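PDB 3S6F: N-acetyltransferase domain-containing protein from Deinococcus radiodurans, which binds coenzyme A and calcium and is probably a GNAT-family enzyme that transfers an acetyl group to an amine. Local coordinates for residues T39-V51 with V60-L72. Residues are numbered along the deposited sequence; the frame is centred on the assembly and turned at random.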
loop_
_atom_site.group_PDB
_atom_site.type_symbol
_atom_site.label_atom_id
_atom_site.label_comp_id
_atom_site.label_asym_id
_atom_site.label_seq_id
_atom_site.Cartn_x
_atom_site.Cartn_y
_atom_site.Cartn_z
ATOM N N THR A 39 11.837 -11.807 -11.335
ATOM C CA THR A 39 10.626 -11.405 -10.665
ATOM C C THR A 39 10.739 -10.016 -10.066
ATOM O O THR A 39 9.794 -9.229 -10.120
ATOM C CB THR A 39 10.166 -12.459 -9.650
ATOM O OG1 THR A 39 9.912 -13.663 -10.395
ATOM C CG2 THR A 39 8.900 -12.016 -8.913
ATOM N N LEU A 40 11.880 -9.691 -9.467
ATOM C CA LEU A 40 12.104 -8.346 -8.961
ATOM C C LEU A 40 11.940 -7.297 -10.064
ATOM O O LEU A 40 11.345 -6.254 -9.852
ATOM C CB LEU A 40 13.447 -8.249 -8.224
ATOM C CG LEU A 40 13.792 -6.859 -7.652
ATOM C CD1 LEU A 40 12.696 -6.281 -6.771
ATOM C CD2 LEU A 40 15.117 -6.930 -6.884
ATOM N N TRP A 41 12.476 -7.591 -11.246
ATOM C CA TRP A 41 12.308 -6.678 -12.363
ATOM C C TRP A 41 10.815 -6.439 -12.617
ATOM O O TRP A 41 10.357 -5.305 -12.777
ATOM C CB TRP A 41 13.018 -7.269 -13.605
ATOM C CG TRP A 41 13.283 -6.308 -14.723
ATOM C CD1 TRP A 41 14.481 -5.732 -15.009
ATOM C CD2 TRP A 41 12.356 -5.799 -15.681
ATOM N NE1 TRP A 41 14.370 -4.901 -16.067
ATOM C CE2 TRP A 41 13.084 -4.918 -16.524
ATOM C CE3 TRP A 41 10.998 -5.991 -15.933
ATOM C CZ2 TRP A 41 12.506 -4.242 -17.555
ATOM C CZ3 TRP A 41 10.425 -5.295 -16.985
ATOM C CH2 TRP A 41 11.192 -4.407 -17.756
ATOM N N ARG A 42 10.019 -7.506 -12.637
ATOM C CA ARG A 42 8.564 -7.364 -12.843
ATOM C C ARG A 42 7.878 -6.599 -11.703
ATOM O O ARG A 42 6.984 -5.777 -11.952
ATOM C CB ARG A 42 7.899 -8.707 -13.082
ATOM C CG ARG A 42 8.368 -9.449 -14.323
ATOM C CD ARG A 42 7.519 -10.754 -14.570
ATOM N NE ARG A 42 7.633 -11.778 -13.481
ATOM C CZ ARG A 42 6.685 -12.204 -12.635
ATOM N NH1 ARG A 42 5.442 -11.723 -12.656
ATOM N NH2 ARG A 42 7.002 -13.121 -11.711
ATOM N N ILE A 43 8.307 -6.865 -10.464
ATOM C CA ILE A 43 7.775 -6.114 -9.323
ATOM C C ILE A 43 7.996 -4.613 -9.490
ATOM O O ILE A 43 7.088 -3.810 -9.310
ATOM C CB ILE A 43 8.394 -6.659 -7.986
ATOM C CG1 ILE A 43 7.855 -8.050 -7.676
ATOM C CG2 ILE A 43 8.139 -5.696 -6.843
ATOM C CD1 ILE A 43 8.630 -8.799 -6.596
ATOM N N LEU A 44 9.214 -4.269 -9.873
ATOM C CA LEU A 44 9.518 -2.868 -10.097
ATOM C C LEU A 44 8.694 -2.294 -11.228
ATOM O O LEU A 44 8.200 -1.172 -11.160
ATOM C CB LEU A 44 11.025 -2.686 -10.313
ATOM C CG LEU A 44 11.894 -3.004 -9.076
ATOM C CD1 LEU A 44 13.348 -3.204 -9.526
ATOM C CD2 LEU A 44 11.774 -1.956 -8.022
ATOM N N ASP A 45 8.542 -3.059 -12.318
ATOM C CA ASP A 45 7.769 -2.608 -13.465
ATOM C C ASP A 45 6.303 -2.384 -13.109
ATOM O O ASP A 45 5.655 -1.558 -13.759
ATOM C CB ASP A 45 7.904 -3.636 -14.564
ATOM C CG ASP A 45 7.401 -3.158 -15.916
ATOM O OD1 ASP A 45 7.548 -1.974 -16.232
ATOM O OD2 ASP A 45 6.922 -4.016 -16.648
ATOM N N ARG A 46 5.782 -3.093 -12.118
ATOM C CA ARG A 46 4.381 -2.953 -11.701
ATOM C C ARG A 46 4.180 -1.962 -10.579
ATOM O O ARG A 46 3.042 -1.643 -10.243
ATOM C CB ARG A 46 3.840 -4.314 -11.256
ATOM C CG ARG A 46 3.480 -5.239 -12.416
ATOM C CD ARG A 46 2.209 -4.842 -13.197
ATOM N NE ARG A 46 1.747 -6.000 -13.969
ATOM C CZ ARG A 46 1.179 -7.089 -13.446
ATOM N NH1 ARG A 46 0.976 -7.190 -12.136
ATOM N NH2 ARG A 46 0.814 -8.089 -14.244
ATOM N N ALA A 47 5.243 -1.495 -9.931
ATOM C CA ALA A 47 5.147 -0.491 -8.881
ATOM C C ALA A 47 4.550 0.802 -9.450
ATOM O O ALA A 47 4.737 1.117 -10.622
ATOM C CB ALA A 47 6.533 -0.223 -8.274
ATOM N N ALA A 48 3.930 1.606 -8.605
ATOM C CA ALA A 48 3.604 2.977 -9.033
ATOM C C ALA A 48 4.866 3.755 -9.338
ATOM O O ALA A 48 4.993 4.392 -10.389
ATOM C CB ALA A 48 2.754 3.704 -8.001
ATOM N N VAL A 49 5.807 3.753 -8.398
ATOM C CA VAL A 49 7.098 4.418 -8.519
ATOM C C VAL A 49 8.116 3.571 -7.782
ATOM O O VAL A 49 7.782 2.748 -6.906
ATOM C CB VAL A 49 7.095 5.877 -7.972
ATOM C CG1 VAL A 49 6.125 6.791 -8.743
ATOM C CG2 VAL A 49 6.839 5.895 -6.467
ATOM N N PHE A 50 9.374 3.801 -8.087
ATOM C CA PHE A 50 10.484 3.140 -7.399
ATOM C C PHE A 50 11.734 3.969 -7.571
ATOM O O PHE A 50 11.790 4.841 -8.449
ATOM C CB PHE A 50 10.693 1.691 -7.897
ATOM C CG PHE A 50 11.034 1.618 -9.342
ATOM C CD1 PHE A 50 12.344 1.747 -9.790
ATOM C CD2 PHE A 50 10.040 1.431 -10.291
ATOM C CE1 PHE A 50 12.649 1.687 -11.133
ATOM C CE2 PHE A 50 10.360 1.375 -11.635
ATOM C CZ PHE A 50 11.666 1.504 -12.049
ATOM N N VAL A 51 12.739 3.682 -6.737
ATOM C CA VAL A 51 14.056 4.299 -6.864
ATOM C C VAL A 51 15.117 3.208 -6.756
ATOM O O VAL A 51 15.016 2.368 -5.870
ATOM C CB VAL A 51 14.325 5.404 -5.816
ATOM C CG1 VAL A 51 15.625 6.160 -6.128
ATOM C CG2 VAL A 51 13.155 6.394 -5.720
ATOM N N VAL A 60 22.525 -2.891 -9.337
ATOM C CA VAL A 60 21.636 -2.242 -8.396
ATOM C C VAL A 60 22.029 -2.690 -6.982
ATOM O O VAL A 60 22.005 -3.887 -6.685
ATOM C CB VAL A 60 20.156 -2.560 -8.686
ATOM C CG1 VAL A 60 19.243 -1.885 -7.633
ATOM C CG2 VAL A 60 19.786 -2.092 -10.122
ATOM N N ILE A 61 22.401 -1.773 -6.103
ATOM C CA ILE A 61 22.784 -2.165 -4.759
ATOM C C ILE A 61 21.797 -1.693 -3.691
ATOM O O ILE A 61 21.923 -2.066 -2.536
ATOM C CB ILE A 61 24.264 -1.842 -4.409
ATOM C CG1 ILE A 61 24.535 -0.346 -4.528
ATOM C CG2 ILE A 61 25.244 -2.652 -5.291
ATOM C CD1 ILE A 61 23.885 0.556 -3.469
ATOM N N GLY A 62 20.765 -0.935 -4.097
ATOM C CA GLY A 62 19.674 -0.601 -3.182
ATOM C C GLY A 62 18.461 -0.294 -3.980
ATOM O O GLY A 62 18.571 0.221 -5.108
ATOM N N PHE A 63 17.277 -0.542 -3.410
ATOM C CA PHE A 63 16.035 -0.169 -4.090
ATOM C C PHE A 63 14.969 0.062 -3.071
ATOM O O PHE A 63 15.022 -0.399 -1.924
ATOM C CB PHE A 63 15.573 -1.215 -5.130
ATOM C CG PHE A 63 14.913 -2.435 -4.533
ATOM C CD1 PHE A 63 15.646 -3.472 -4.031
ATOM C CD2 PHE A 63 13.537 -2.477 -4.442
ATOM C CE1 PHE A 63 15.020 -4.553 -3.451
ATOM C CE2 PHE A 63 12.914 -3.579 -3.901
ATOM C CZ PHE A 63 13.652 -4.591 -3.376
ATOM N N VAL A 64 13.921 0.753 -3.514
ATOM C CA VAL A 64 12.670 0.928 -2.769
ATOM C C VAL A 64 11.556 0.993 -3.802
ATOM O O VAL A 64 11.729 1.586 -4.879
ATOM C CB VAL A 64 12.713 2.192 -1.900
ATOM C CG1 VAL A 64 12.946 3.465 -2.721
ATOM C CG2 VAL A 64 11.498 2.326 -1.017
ATOM N N ASN A 65 10.403 0.414 -3.487
ATOM C CA ASN A 65 9.244 0.528 -4.359
ATOM C C ASN A 65 8.058 1.103 -3.608
ATOM O O ASN A 65 8.039 1.160 -2.378
ATOM C CB ASN A 65 8.871 -0.806 -5.035
ATOM C CG ASN A 65 8.315 -1.853 -4.063
ATOM O OD1 ASN A 65 8.690 -1.880 -2.896
ATOM N ND2 ASN A 65 7.487 -2.759 -4.597
ATOM N N ALA A 66 7.017 1.472 -4.361
ATOM C CA ALA A 66 5.823 2.031 -3.757
ATOM C C ALA A 66 4.612 1.714 -4.625
ATOM O O ALA A 66 4.674 1.742 -5.870
ATOM C CB ALA A 66 5.929 3.534 -3.519
ATOM N N LEU A 67 3.503 1.496 -3.937
ATOM C CA LEU A 67 2.161 1.411 -4.522
ATOM C C LEU A 67 1.489 2.741 -4.276
ATOM O O LEU A 67 1.725 3.372 -3.242
ATOM C CB LEU A 67 1.359 0.303 -3.830
ATOM C CG LEU A 67 2.091 -1.028 -3.601
ATOM C CD1 LEU A 67 1.163 -1.994 -2.849
ATOM C CD2 LEU A 67 2.671 -1.649 -4.881
ATOM N N SER A 68 0.620 3.197 -5.180
ATOM C CA SER A 68 -0.025 4.486 -5.002
ATOM C C SER A 68 -1.280 4.581 -5.859
ATOM O O SER A 68 -1.344 3.968 -6.927
ATOM C CB SER A 68 0.950 5.587 -5.457
ATOM O OG SER A 68 0.388 6.858 -5.195
ATOM N N ASP A 69 -2.252 5.395 -5.418
ATOM C CA ASP A 69 -3.356 5.798 -6.269
ATOM C C ASP A 69 -3.176 7.209 -6.843
ATOM O O ASP A 69 -4.021 7.645 -7.595
ATOM C CB ASP A 69 -4.715 5.630 -5.572
ATOM C CG ASP A 69 -4.916 6.469 -4.337
ATOM O OD1 ASP A 69 -4.203 7.504 -4.167
ATOM O OD2 ASP A 69 -5.779 6.058 -3.509
ATOM N N GLY A 70 -2.091 7.884 -6.459
ATOM C CA GLY A 70 -1.832 9.211 -6.986
ATOM C C GLY A 70 -2.743 10.301 -6.513
ATOM O O GLY A 70 -2.622 11.456 -6.961
ATOM N N ILE A 71 -3.659 9.978 -5.610
ATOM C CA ILE A 71 -4.660 10.946 -5.161
ATOM C C ILE A 71 -4.693 11.090 -3.657
ATOM O O ILE A 71 -4.795 12.225 -3.152
ATOM C CB ILE A 71 -6.079 10.606 -5.665
ATOM C CG1 ILE A 71 -6.135 10.562 -7.184
ATOM C CG2 ILE A 71 -7.141 11.568 -5.109
ATOM C CD1 ILE A 71 -7.418 9.942 -7.767
ATOM N N LEU A 72 -4.646 9.976 -2.929
ATOM C CA LEU A 72 -4.790 10.000 -1.471
ATOM C C LEU A 72 -3.779 9.137 -0.742
ATOM O O LEU A 72 -3.433 9.475 0.395
ATOM C CB LEU A 72 -6.199 9.604 -1.059
ATOM C CG LEU A 72 -6.628 10.053 0.349
ATOM C CD1 LEU A 72 -6.890 11.547 0.381
ATOM C CD2 LEU A 72 -7.842 9.229 0.840
HETATM O O HOH W 1 5.807 -3.065 -6.912
#
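Strand 49-51 pairs antiparallel with strand 60-68, their axes 4.8 Å apart, while helix 39-46 lies over the same strand at 44° to it. Val-51 and Val-64 form a hydrogen-bonded pair: Val-51 N reaches Val-64 O at 3.0 Å in the carbonyl plane, and Val-64 N returns a bond to Val-51 O. Phe-50 and Asn-65 make the non-hydrogen-bonded pair that follows. Beyond it the ladder slackens into a classic beta bulge, where Ala-48 N and Val-49 N both give weak bonds to Ala-66 O. In this GNAT fold strand 60-68 lies between 49-54 and 73-81, the latter carrying the CoA-binding Leu-79 and Val-81. On the helix side, Leu-40 lays CD1 over one face of the Phe-63 ring, 4.2 Å from its centroid, in a CH-pi contact, and Leu-44 CD2 meets Phe-63 CD2 at 4.0 Å. With chi1 at 78°, Phe-63 CG sits between the backbone N and the carbonyl carbon, which presents the ring to both leucines; Phe-27 adds an edge-to-face partner. Cut back to an alanine, Phe-63 would offer them no ring, and a gap would probably open between helix and sheet. On the opposite face Val-51 and Val-64 lie side by side, Val-64 also packing on Val-98 of helix 90-102. Back beneath the helix, a water accepts from Asn-65 ND2 and donates to Ile-43 O (2.8 Å), tying the buried amide to the helix's last turn.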